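Medium/long-chain acyl-CoA thioesterase YigI (Shewanella oneidensis, PDB 3E8P) probably hydrolyses medium- and long-chain fatty acyl-CoA thioesters, releasing the free fatty acid and coenzyme A. Local coordinates at residues E50-M55 with I125-G130; L108-M113 with G159-G164; P14-V19 with G88-R93; V72-L77 with V115-P120. All blocks are in the same frame, centred on the assembly; numbering follows the deposited sequence.

Contact 1: E50-M55 with I125-G130; sequences EVAINM and IFTGTG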
loop_
_atom_site.group_PDB
_atom_site.type_symbol
_atom_site.label_atom_id
_atom_site.label_comp_id
_atom_site.label_asym_id
_atom_site.label_seq_id
_atom_site.Cartn_x
_atom_site.Cartn_y
_atom_site.Cartn_z
ATOM N N GLU A 50 12.827 -4.892 19.119
ATOM C CA GLU A 50 11.714 -5.641 19.653
ATOM C C GLU A 50 10.917 -4.624 20.438
ATOM O O GLU A 50 11.440 -3.976 21.354
ATOM C CB GLU A 50 12.191 -6.768 20.564
ATOM C CG GLU A 50 11.072 -7.433 21.359
ATOM C CD GLU A 50 11.439 -8.836 21.823
ATOM O OE1 GLU A 50 10.707 -9.406 22.665
ATOM O OE2 GLU A 50 12.458 -9.371 21.330
ATOM N N VAL A 51 9.657 -4.464 20.049
ATOM C CA VAL A 51 8.764 -3.530 20.704
ATOM C C VAL A 51 7.645 -4.329 21.347
ATOM O O VAL A 51 7.129 -5.279 20.754
ATOM C CB VAL A 51 8.166 -2.522 19.693
ATOM C CG1 VAL A 51 7.128 -1.649 20.363
ATOM C CG2 VAL A 51 9.273 -1.650 19.124
ATOM N N ALA A 52 7.286 -3.948 22.567
ATOM C CA ALA A 52 6.224 -4.625 23.290
ATOM C C ALA A 52 5.296 -3.602 23.918
ATOM O O ALA A 52 5.697 -2.475 24.221
ATOM C CB ALA A 52 6.808 -5.525 24.365
ATOM N N ILE A 53 4.047 -4.008 24.098
ATOM C CA ILE A 53 3.033 -3.160 24.684
ATOM C C ILE A 53 2.010 -4.078 25.346
ATOM O O ILE A 53 1.445 -4.966 24.708
ATOM C CB ILE A 53 2.348 -2.288 23.593
ATOM C CG1 ILE A 53 1.226 -1.448 24.207
ATOM C CG2 ILE A 53 1.803 -3.183 22.467
ATOM C CD1 ILE A 53 0.617 -0.442 23.235
ATOM N N ASN A 54 1.784 -3.882 26.638
ATOM C CA ASN A 54 0.823 -4.714 27.342
ATOM C C ASN A 54 -0.568 -4.216 27.064
ATOM O O ASN A 54 -0.776 -3.028 26.828
ATOM C CB ASN A 54 1.068 -4.685 28.850
ATOM C CG ASN A 54 2.472 -5.075 29.208
ATOM O OD1 ASN A 54 2.950 -6.137 28.819
ATOM N ND2 ASN A 54 3.150 -4.215 29.948
HETATM N N MSE A 55 -1.517 -5.139 27.091
HETATM C CA MSE A 55 -2.913 -4.818 26.866
HETATM C C MSE A 55 -3.447 -4.146 28.117
HETATM O O MSE A 55 -3.164 -4.586 29.230
HETATM C CB MSE A 55 -3.709 -6.095 26.612
HETATM C CG MSE A 55 -5.208 -5.894 26.558
HETATM SE SE MSE A 55 -5.717 -4.896 25.002
HETATM C CE MSE A 55 -6.146 -6.376 23.820
ATOM N N ILE A 125 -0.161 -9.499 25.911
ATOM C CA ILE A 125 1.022 -8.711 25.586
ATOM C C ILE A 125 1.294 -8.815 24.092
ATOM O O ILE A 125 1.399 -9.915 23.552
ATOM C CB ILE A 125 2.280 -9.224 26.334
ATOM C CG1 ILE A 125 2.065 -9.114 27.847
ATOM C CG2 ILE A 125 3.521 -8.424 25.901
ATOM C CD1 ILE A 125 3.232 -9.617 28.671
ATOM N N PHE A 126 1.409 -7.670 23.430
ATOM C CA PHE A 126 1.680 -7.650 22.004
ATOM C C PHE A 126 3.138 -7.284 21.749
ATOM O O PHE A 126 3.669 -6.339 22.342
ATOM C CB PHE A 126 0.725 -6.671 21.322
ATOM C CG PHE A 126 -0.716 -7.105 21.390
ATOM C CD1 PHE A 126 -1.200 -8.091 20.538
ATOM C CD2 PHE A 126 -1.572 -6.571 22.343
ATOM C CE1 PHE A 126 -2.511 -8.545 20.635
ATOM C CE2 PHE A 126 -2.888 -7.018 22.449
ATOM C CZ PHE A 126 -3.358 -8.008 21.593
ATOM N N THR A 127 3.775 -8.048 20.861
ATOM C CA THR A 127 5.177 -7.850 20.525
ATOM C C THR A 127 5.386 -7.628 19.030
ATOM O O THR A 127 4.781 -8.306 18.206
ATOM C CB THR A 127 6.002 -9.077 20.969
ATOM O OG1 THR A 127 5.773 -9.315 22.364
ATOM C CG2 THR A 127 7.493 -8.845 20.727
ATOM N N GLY A 128 6.261 -6.686 18.690
ATOM C CA GLY A 128 6.531 -6.391 17.298
ATOM C C GLY A 128 8.001 -6.424 16.910
ATOM O O GLY A 128 8.875 -5.965 17.650
ATOM N N THR A 129 8.271 -6.983 15.737
ATOM C CA THR A 129 9.628 -7.067 15.209
ATOM C C THR A 129 9.569 -6.697 13.737
ATOM O O THR A 129 8.488 -6.631 13.145
ATOM C CB THR A 129 10.215 -8.500 15.319
ATOM O OG1 THR A 129 9.505 -9.374 14.432
ATOM C CG2 THR A 129 10.104 -9.030 16.762
ATOM N N GLY A 130 10.729 -6.458 13.143
ATOM C CA GLY A 130 10.754 -6.117 11.736
ATOM C C GLY A 130 12.102 -6.418 11.120
ATOM O O GLY A 130 12.978 -6.977 11.778
HETATM O O HOH W 1 7.718 -9.138 24.360
#

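Contact 2: L108-M113 with G159-G164; sequences LGTIDM and GTYMVG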
loop_
_atom_site.group_PDB
_atom_site.type_symbol
_atom_site.label_atom_id
_atom_site.label_comp_id
_atom_site.label_asym_id
_atom_site.label_seq_id
_atom_site.Cartn_x
_atom_site.Cartn_y
_atom_site.Cartn_z
ATOM N N LEU A 108 14.941 10.956 10.310
ATOM C CA LEU A 108 14.127 9.742 10.342
ATOM C C LEU A 108 12.631 10.053 10.334
ATOM O O LEU A 108 12.153 10.844 11.143
ATOM C CB LEU A 108 14.446 8.905 11.583
ATOM C CG LEU A 108 13.735 7.549 11.618
ATOM C CD1 LEU A 108 14.300 6.661 10.509
ATOM C CD2 LEU A 108 13.921 6.891 12.975
ATOM N N GLY A 109 11.904 9.414 9.422
ATOM C CA GLY A 109 10.467 9.623 9.326
ATOM C C GLY A 109 9.809 8.617 8.399
ATOM O O GLY A 109 10.477 7.998 7.575
ATOM N N THR A 110 8.501 8.448 8.536
ATOM C CA THR A 110 7.754 7.511 7.699
ATOM C C THR A 110 7.225 8.233 6.459
ATOM O O THR A 110 6.639 9.296 6.585
ATOM C CB THR A 110 6.540 6.956 8.452
ATOM O OG1 THR A 110 6.932 6.567 9.772
ATOM C CG2 THR A 110 5.962 5.749 7.718
ATOM N N ILE A 111 7.441 7.667 5.274
ATOM C CA ILE A 111 6.936 8.261 4.035
ATOM C C ILE A 111 5.562 7.629 3.792
ATOM O O ILE A 111 4.556 8.324 3.662
ATOM C CB ILE A 111 7.867 7.952 2.844
ATOM C CG1 ILE A 111 9.258 8.533 3.119
ATOM C CG2 ILE A 111 7.282 8.527 1.545
ATOM C CD1 ILE A 111 10.345 7.993 2.204
ATOM N N ASP A 112 5.525 6.303 3.735
ATOM C CA ASP A 112 4.271 5.594 3.568
ATOM C C ASP A 112 4.322 4.277 4.327
ATOM O O ASP A 112 5.392 3.795 4.702
ATOM C CB ASP A 112 3.948 5.353 2.083
ATOM C CG ASP A 112 4.860 4.332 1.433
ATOM O OD1 ASP A 112 4.805 3.145 1.819
ATOM O OD2 ASP A 112 5.633 4.716 0.528
HETATM N N MSE A 113 3.147 3.718 4.570
HETATM C CA MSE A 113 3.028 2.457 5.276
HETATM C C MSE A 113 1.749 1.738 4.915
HETATM O O MSE A 113 0.694 2.357 4.732
HETATM C CB MSE A 113 3.045 2.668 6.795
HETATM C CG MSE A 113 2.732 1.387 7.570
HETATM SE SE MSE A 113 2.735 1.547 9.514
HETATM C CE MSE A 113 1.305 2.845 9.681
ATOM N N GLY A 159 6.844 -0.662 5.612
ATOM C CA GLY A 159 7.028 0.779 5.645
ATOM C C GLY A 159 8.203 1.306 4.839
ATOM O O GLY A 159 9.238 0.650 4.712
ATOM N N THR A 160 8.030 2.497 4.278
ATOM C CA THR A 160 9.073 3.151 3.510
ATOM C C THR A 160 9.504 4.317 4.387
ATOM O O THR A 160 8.693 5.174 4.744
ATOM C CB THR A 160 8.536 3.651 2.168
ATOM O OG1 THR A 160 8.055 2.534 1.402
ATOM C CG2 THR A 160 9.626 4.333 1.392
ATOM N N TYR A 161 10.780 4.336 4.753
ATOM C CA TYR A 161 11.294 5.371 5.634
ATOM C C TYR A 161 12.395 6.234 5.049
ATOM O O TYR A 161 13.185 5.793 4.209
ATOM C CB TYR A 161 11.791 4.725 6.924
ATOM C CG TYR A 161 10.702 4.014 7.687
ATOM C CD1 TYR A 161 9.962 4.679 8.658
ATOM C CD2 TYR A 161 10.377 2.686 7.403
ATOM C CE1 TYR A 161 8.922 4.040 9.329
ATOM C CE2 TYR A 161 9.344 2.044 8.059
ATOM C CZ TYR A 161 8.616 2.724 9.020
ATOM O OH TYR A 161 7.562 2.103 9.652
HETATM N N MSE A 162 12.422 7.478 5.502
HETATM C CA MSE A 162 13.428 8.446 5.087
HETATM C C MSE A 162 14.544 8.310 6.127
HETATM O O MSE A 162 14.294 8.447 7.325
HETATM C CB MSE A 162 12.842 9.865 5.130
HETATM C CG MSE A 162 13.726 10.935 4.527
HETATM SE SE MSE A 162 13.871 10.753 2.604
HETATM C CE MSE A 162 12.212 11.619 2.115
ATOM N N VAL A 163 15.764 8.032 5.678
ATOM C CA VAL A 163 16.889 7.884 6.605
ATOM C C VAL A 163 18.040 8.834 6.297
ATOM O O VAL A 163 19.097 8.784 6.932
ATOM C CB VAL A 163 17.418 6.435 6.598
ATOM C CG1 VAL A 163 16.369 5.498 7.195
ATOM C CG2 VAL A 163 17.749 6.014 5.173
ATOM N N GLY A 164 17.818 9.703 5.320
ATOM C CA GLY A 164 18.826 10.668 4.922
ATOM C C GLY A 164 18.222 11.748 4.041
ATOM O O GLY A 164 16.979 11.748 3.875
ATOM O OXT GLY A 164 18.984 12.593 3.516
#

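Contact 3: P14-V19 with G88-R93; sequences PIQAEV and GLVASR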
loop_
_atom_site.group_PDB
_atom_site.type_symbol
_atom_site.label_atom_id
_atom_site.label_comp_id
_atom_site.label_asym_id
_atom_site.label_seq_id
_atom_site.Cartn_x
_atom_site.Cartn_y
_atom_site.Cartn_z
ATOM N N PRO A 14 31.739 0.651 19.312
ATOM C CA PRO A 14 31.235 1.528 20.376
ATOM C C PRO A 14 30.287 2.658 19.957
ATOM O O PRO A 14 29.277 2.893 20.619
ATOM C CB PRO A 14 32.515 2.044 21.034
ATOM C CG PRO A 14 33.512 2.007 19.920
ATOM C CD PRO A 14 33.211 0.685 19.264
ATOM N N ILE A 15 30.602 3.352 18.868
ATOM C CA ILE A 15 29.751 4.450 18.407
ATOM C C ILE A 15 28.331 3.973 18.091
ATOM O O ILE A 15 27.349 4.523 18.596
ATOM C CB ILE A 15 30.336 5.136 17.146
ATOM C CG1 ILE A 15 31.720 5.713 17.453
ATOM C CG2 ILE A 15 29.412 6.247 16.676
ATOM C CD1 ILE A 15 32.828 4.677 17.462
ATOM N N GLN A 16 28.235 2.943 17.259
ATOM C CA GLN A 16 26.952 2.381 16.864
ATOM C C GLN A 16 26.096 2.008 18.074
ATOM O O GLN A 16 24.939 2.414 18.175
ATOM C CB GLN A 16 27.173 1.144 15.989
ATOM C CG GLN A 16 27.956 1.417 14.722
ATOM C CD GLN A 16 28.200 0.164 13.916
ATOM O OE1 GLN A 16 28.649 -0.846 14.451
ATOM N NE2 GLN A 16 27.916 0.221 12.620
ATOM N N ALA A 17 26.679 1.239 18.989
ATOM C CA ALA A 17 25.978 0.791 20.186
ATOM C C ALA A 17 25.607 1.949 21.096
ATOM O O ALA A 17 24.637 1.869 21.848
ATOM C CB ALA A 17 26.837 -0.211 20.948
ATOM N N GLU A 18 26.379 3.026 21.030
ATOM C CA GLU A 18 26.109 4.181 21.871
ATOM C C GLU A 18 24.881 4.942 21.375
ATOM O O GLU A 18 23.992 5.267 22.163
ATOM C CB GLU A 18 27.330 5.108 21.907
ATOM C CG GLU A 18 27.787 5.479 23.315
ATOM C CD GLU A 18 26.732 6.245 24.100
ATOM O OE1 GLU A 18 26.406 7.388 23.706
ATOM O OE2 GLU A 18 26.227 5.705 25.110
ATOM N N VAL A 19 24.826 5.220 20.073
ATOM C CA VAL A 19 23.692 5.947 19.509
ATOM C C VAL A 19 22.415 5.125 19.637
ATOM O O VAL A 19 21.342 5.671 19.883
ATOM C CB VAL A 19 23.917 6.317 18.018
ATOM C CG1 VAL A 19 25.184 7.144 17.878
ATOM C CG2 VAL A 19 23.993 5.067 17.163
ATOM N N GLY A 88 19.364 -0.348 10.535
ATOM C CA GLY A 88 19.960 -0.780 9.283
ATOM C C GLY A 88 20.886 0.285 8.709
ATOM O O GLY A 88 21.838 -0.021 7.980
ATOM N N LEU A 89 20.604 1.542 9.039
ATOM C CA LEU A 89 21.421 2.651 8.569
ATOM C C LEU A 89 22.698 2.685 9.403
ATOM O O LEU A 89 23.796 2.801 8.863
ATOM C CB LEU A 89 20.665 3.978 8.719
ATOM C CG LEU A 89 21.525 5.238 8.543
ATOM C CD1 LEU A 89 22.106 5.274 7.139
ATOM C CD2 LEU A 89 20.692 6.474 8.811
ATOM N N VAL A 90 22.542 2.565 10.719
ATOM C CA VAL A 90 23.675 2.570 11.637
ATOM C C VAL A 90 24.682 1.450 11.343
ATOM O O VAL A 90 25.891 1.641 11.465
ATOM C CB VAL A 90 23.206 2.417 13.101
ATOM C CG1 VAL A 90 24.402 2.210 14.010
ATOM C CG2 VAL A 90 22.434 3.647 13.535
ATOM N N ALA A 91 24.182 0.286 10.952
ATOM C CA ALA A 91 25.047 -0.849 10.670
ATOM C C ALA A 91 25.643 -0.851 9.268
ATOM O O ALA A 91 26.478 -1.693 8.957
ATOM C CB ALA A 91 24.282 -2.153 10.909
ATOM N N SER A 92 25.227 0.087 8.423
ATOM C CA SER A 92 25.731 0.131 7.055
ATOM C C SER A 92 27.099 0.789 6.880
ATOM O O SER A 92 27.700 0.692 5.808
ATOM C CB SER A 92 24.720 0.835 6.143
ATOM O OG SER A 92 24.587 2.203 6.480
ATOM N N ARG A 93 27.597 1.453 7.918
ATOM C CA ARG A 93 28.889 2.129 7.817
ATOM C C ARG A 93 29.710 2.103 9.103
ATOM O O ARG A 93 29.182 1.849 10.186
ATOM C CB ARG A 93 28.679 3.586 7.385
ATOM C CG ARG A 93 28.261 3.761 5.935
ATOM C CD ARG A 93 27.744 5.164 5.671
ATOM N NE ARG A 93 28.688 6.190 6.099
ATOM C CZ ARG A 93 29.885 6.379 5.556
ATOM N NH1 ARG A 93 30.291 5.607 4.554
ATOM N NH2 ARG A 93 30.679 7.335 6.021
#

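Contact 4: V72-L77 with V115-P120; sequences VTATVL and VDYLRP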
loop_
_atom_site.group_PDB
_atom_site.type_symbol
_atom_site.label_atom_id
_atom_site.label_comp_id
_atom_site.label_asym_id
_atom_site.label_seq_id
_atom_site.Cartn_x
_atom_site.Cartn_y
_atom_site.Cartn_z
ATOM N N VAL A 72 -3.691 1.129 17.371
ATOM C CA VAL A 72 -2.569 0.744 18.211
ATOM C C VAL A 72 -1.662 -0.161 17.406
ATOM O O VAL A 72 -0.440 -0.010 17.408
ATOM C CB VAL A 72 -3.022 -0.041 19.455
ATOM C CG1 VAL A 72 -1.801 -0.563 20.198
ATOM C CG2 VAL A 72 -3.871 0.846 20.363
ATOM N N THR A 73 -2.268 -1.119 16.721
ATOM C CA THR A 73 -1.497 -2.046 15.901
ATOM C C THR A 73 -0.676 -1.258 14.873
ATOM O O THR A 73 0.509 -1.522 14.685
ATOM C CB THR A 73 -2.428 -3.036 15.194
ATOM O OG1 THR A 73 -3.104 -3.831 16.176
ATOM C CG2 THR A 73 -1.645 -3.937 14.277
ATOM N N ALA A 74 -1.308 -0.280 14.232
ATOM C CA ALA A 74 -0.627 0.550 13.242
ATOM C C ALA A 74 0.479 1.379 13.891
ATOM O O ALA A 74 1.539 1.565 13.304
ATOM C CB ALA A 74 -1.625 1.462 12.552
ATOM N N THR A 75 0.237 1.867 15.108
ATOM C CA THR A 75 1.233 2.672 15.825
ATOM C C THR A 75 2.488 1.844 16.104
ATOM O O THR A 75 3.612 2.288 15.839
ATOM C CB THR A 75 0.662 3.214 17.175
ATOM O OG1 THR A 75 -0.414 4.116 16.903
ATOM C CG2 THR A 75 1.727 3.969 17.955
ATOM N N VAL A 76 2.294 0.631 16.619
ATOM C CA VAL A 76 3.419 -0.256 16.927
ATOM C C VAL A 76 4.208 -0.653 15.678
ATOM O O VAL A 76 5.433 -0.615 15.667
ATOM C CB VAL A 76 2.941 -1.549 17.628
ATOM C CG1 VAL A 76 4.133 -2.472 17.900
ATOM C CG2 VAL A 76 2.232 -1.198 18.919
ATOM N N LEU A 77 3.501 -1.026 14.618
ATOM C CA LEU A 77 4.168 -1.432 13.389
ATOM C C LEU A 77 5.015 -0.309 12.796
ATOM O O LEU A 77 6.107 -0.564 12.286
ATOM C CB LEU A 77 3.141 -1.915 12.362
ATOM C CG LEU A 77 2.433 -3.234 12.691
ATOM C CD1 LEU A 77 1.244 -3.435 11.757
ATOM C CD2 LEU A 77 3.407 -4.378 12.554
ATOM N N VAL A 115 -0.584 -1.540 6.238
ATOM C CA VAL A 115 -0.812 -2.488 7.302
ATOM C C VAL A 115 -1.824 -3.512 6.821
ATOM O O VAL A 115 -2.866 -3.157 6.256
ATOM C CB VAL A 115 -1.378 -1.799 8.551
ATOM C CG1 VAL A 115 -1.672 -2.834 9.620
ATOM C CG2 VAL A 115 -0.396 -0.763 9.062
ATOM N N ASP A 116 -1.514 -4.781 7.028
ATOM C CA ASP A 116 -2.424 -5.858 6.655
ATOM C C ASP A 116 -2.922 -6.484 7.965
ATOM O O ASP A 116 -2.135 -7.056 8.726
ATOM C CB ASP A 116 -1.692 -6.898 5.789
ATOM C CG ASP A 116 -1.465 -6.411 4.349
ATOM O OD1 ASP A 116 -2.447 -6.290 3.579
ATOM O OD2 ASP A 116 -0.303 -6.148 3.986
ATOM N N TYR A 117 -4.217 -6.329 8.232
ATOM C CA TYR A 117 -4.854 -6.869 9.433
ATOM C C TYR A 117 -5.251 -8.309 9.159
ATOM O O TYR A 117 -6.199 -8.583 8.435
ATOM C CB TYR A 117 -6.084 -6.027 9.802
ATOM C CG TYR A 117 -5.731 -4.595 10.177
ATOM C CD1 TYR A 117 -5.695 -3.581 9.222
ATOM C CD2 TYR A 117 -5.374 -4.271 11.481
ATOM C CE1 TYR A 117 -5.310 -2.279 9.569
ATOM C CE2 TYR A 117 -4.988 -2.988 11.829
ATOM C CZ TYR A 117 -4.956 -1.998 10.877
ATOM O OH TYR A 117 -4.549 -0.737 11.243
ATOM N N LEU A 118 -4.516 -9.234 9.753
ATOM C CA LEU A 118 -4.740 -10.659 9.528
ATOM C C LEU A 118 -5.899 -11.271 10.306
ATOM O O LEU A 118 -6.670 -12.052 9.752
ATOM C CB LEU A 118 -3.443 -11.424 9.840
ATOM C CG LEU A 118 -2.197 -10.803 9.199
ATOM C CD1 LEU A 118 -0.944 -11.444 9.751
ATOM C CD2 LEU A 118 -2.281 -10.964 7.683
ATOM N N ARG A 119 -6.010 -10.929 11.585
ATOM C CA ARG A 119 -7.069 -11.462 12.445
ATOM C C ARG A 119 -7.188 -10.607 13.706
ATOM O O ARG A 119 -6.266 -9.875 14.045
ATOM C CB ARG A 119 -6.762 -12.921 12.807
ATOM C CG ARG A 119 -5.374 -13.142 13.409
ATOM C CD ARG A 119 -5.110 -14.621 13.604
ATOM N NE ARG A 119 -5.066 -15.318 12.324
ATOM C CZ ARG A 119 -3.981 -15.426 11.565
ATOM N NH1 ARG A 119 -2.834 -14.892 11.957
ATOM N NH2 ARG A 119 -4.048 -16.050 10.396
ATOM N N PRO A 120 -8.322 -10.701 14.423
ATOM C CA PRO A 120 -8.577 -9.931 15.647
ATOM C C PRO A 120 -7.420 -9.828 16.628
ATOM O O PRO A 120 -6.768 -10.823 16.960
ATOM C CB PRO A 120 -9.787 -10.637 16.255
ATOM C CG PRO A 120 -10.516 -11.129 15.045
ATOM C CD PRO A 120 -9.382 -11.704 14.225
#

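Contact 1: E50-M55 with I125-G130
Val-51 and Gly-128 exchange two backbone hydrogen bonds, the one from Val-51 N to Gly-128 O measuring 2.9 Å, and Ile-53 and Phe-126 form a second such pair two residues on. Between them, Ala-52 and Thr-127 make a non-hydrogen-bonded pair, where Ala-52 CA approaches Phe-126 O at 3.2 Å.

Ile-53 and Phe-126 share the face turned to the interior. CG2 of Ile-53 rests against CB of Phe-126 at 3.8 Å, while its CG1 branch, anti to the backbone N (chi1 177°), leads away from the neighbouring strand. The chain of selenomethionine Met-55 bends twice and runs alongside Phe-126, bringing CE to the ring edge, in the ring plane, 3.6 Å from Phe-126 CE2. The unbranched chain is flexible enough to bend back and set its methyl at the aromatic rim.

On the other face, Asn-54 and Ile-125 point the same way, with Asn-54 OD1 3.3 Å from Ile-125 CG1. Farther along, the extended chain of Glu-50 crosses Thr-127, its OE1 lying 3.8 Å from Thr-127 CG2. A water bonded to Thr-127 OG1 at 2.8 Å also makes a weak bond to this carboxylate, whose main partner is Arg-43 in a salt bridge.

In the next shell, Val-76 and Val-80 of helix 70-90 meet Val-51, and Val-72 and Val-76 meet Ile-53; Gly-128 adds no side chain to this apolar face. Leu-68 touches both Met-55 and Phe-126. An antiparallel sheet wrapped round a long central helix is the hotdog fold, and this ladder supplies part of the sheet's helix-facing side.

Contact 2: L108-M113 with G159-G164
The side chains of Thr-110 and Tyr-161 run alongside one another from the same face of the antiparallel hotdog sheet, next to a classic beta bulge. OG1 of Thr-110 comes obliquely to the phenol ring, 3.2 Å from Tyr-161 CE1. Both hydroxyls then converge on one carboxylate oxygen, OD2 of Asp-78 on helix 70-90, so the pair joins sheet to helix by polar bonds as well as by contact. Gly-159, without a side chain, leaves the tyrosine ring the space over its CA.

At the bulge Ile-111 and Asp-112 both face Thr-160. Ile-111 N donates to Thr-160 O at 2.8 Å, nearly in line with the carbonyl bond, and Thr-160 N donates to Asp-112 O at 3.0 Å. Ile-111 is directed toward the partner strand: its CD1 lies 3.8 Å from Thr-160 CG2 and 4.1 Å from CE of selenomethionine Met-162.

CG of Asp-112 sits between its own backbone N and carbonyl carbon (chi1 70°), which brings the carboxylate close to the Thr-160 side chain, OD2 lying 3.5 Å from Thr-160 CB. Its stronger partners belong to other chains: Thr-160 OG1 of the third subunit and Arg-114 of the fourth. That arginine probably eases the closeness of Asp-112 to its copy in the third subunit. Before the bulge, where the partner strand nears the end of the chain, CD1 of Leu-108 meets CG1 of Val-163 at 4.1 Å.

Contact 3: P14-V19 with G88-R93
A helix-to-helix contact joins Gln-16 and Val-19, on the first turns of N-terminal helix 14-29, to Val-90 near the far end of helix 70-90. The side chains of Gln-16 and Val-90 pass one another in opposing senses. The aliphatic part of the glutamine does the packing, with CB 3.6 Å from CG1 of Val-90. Its amide goes on to the backbone: NE2 donates to Val-90 O at 2.7 Å, in a bent bond (136° at the hydrogen) whose donor is tilted from the carbonyl plane. NE2 also lies 3.2 Å from Arg-93 O. Glutamine suits this buried place because one side chain supplies both an apolar stem and a donor for the main chain.

Helix 70-90 is the long helix around which the hotdog sheet wraps, and helix 14-29 is laid against its C-terminal part, with Leu-101 of helix 98-107 touching both Val-19 and Val-90. Val-90 divides its two methyls between the partners: with CG1 anti to the backbone N (chi1 171°) that branch meets Gln-16, while CG2 reaches Val-19 CG2 tip to tip at 4.2 Å.

The other end of the glutamine amide is used too, OE1 accepting from the backbone N of Asn-13 just before the helix. Past Val-90 the chain turns, and Ser-92 OG donates to Leu-89 O at 2.6 Å, a carbonyl that also receives Ser-92 N. Arg-93 beyond it makes a cation-pi contact with Trp-96.

Contact 4: V72-L77 with V115-P120
This is an apolar helix-on-sheet contact in the core of the hotdog fold, where Ala-74 and Leu-77 of the central helix 70-90 meet Val-115 and Tyr-117 at the end of strand 109-117. The two axes pass 9.7 Å apart at their closest, with 137° between their directions, so the helix crosses the strand at a slant. No hydrogen bond links the two segments.

Leu-77 supplies the closest approach. Its CG is anti to the carbonyl carbon (chi1 -69°), and the side chain crosses that of Val-115, putting CD1 3.7 Å from Val-115 CG1 and 4.1 Å from Val-115 CG2. Leucine is long enough to bridge the usual spacing of a helix packed on a sheet, and the forked valine offers it two methyls. Leu-77 also touches Met-144, Leu-146 and Ala-155 on neighbouring strands. Ala-74, by contrast, has only a methyl group to offer, and its CB lies 4.3 Å from CG2 of Val-115.

Strand 109-117 is an edge strand of the sheet within this chain, but Val-115 and Asp-116 pair antiparallel with a strand of the second subunit, continuing the sheet across the interface as in hotdog dimers. Tyr-117 reaches back from there to the helix: CE2 lies 4.2 Å from Thr-73 CB, obliquely to the ring, and CG1 of Val-115 lies over one face of the ring, shifted toward its rim. At its far end the phenol OH is hydrogen-bonded to Gly-70 O, at the start of the helix, and lies 3.9 Å from Ala-74 CB.

Overall arrangement
Contacts 1, 2 and 4 all reach the one antiparallel sheet, and contacts 3 and 4 both use helix 70-90, their centres about 28 Å apart. Contacts 1 and 2, about 20 Å apart between centres, lie on opposite sides of the chain's centre. Both segments of contact 4 fall between the two of contact 1 in sequence, and it touches contact 1 through helix residues packed on strand 49-54. Contact 3 is complete before contact 2 begins along the chain, yet the two meet through Leu-89 and Val-163. Contacts 1 and 2 join strands, contact 4 sets the central helix on the sheet, and contact 3 lays the N-terminal helix on that helix's far end; contacts 2 and 4, sharing strand 109-117, extend the sheet into the second subunit.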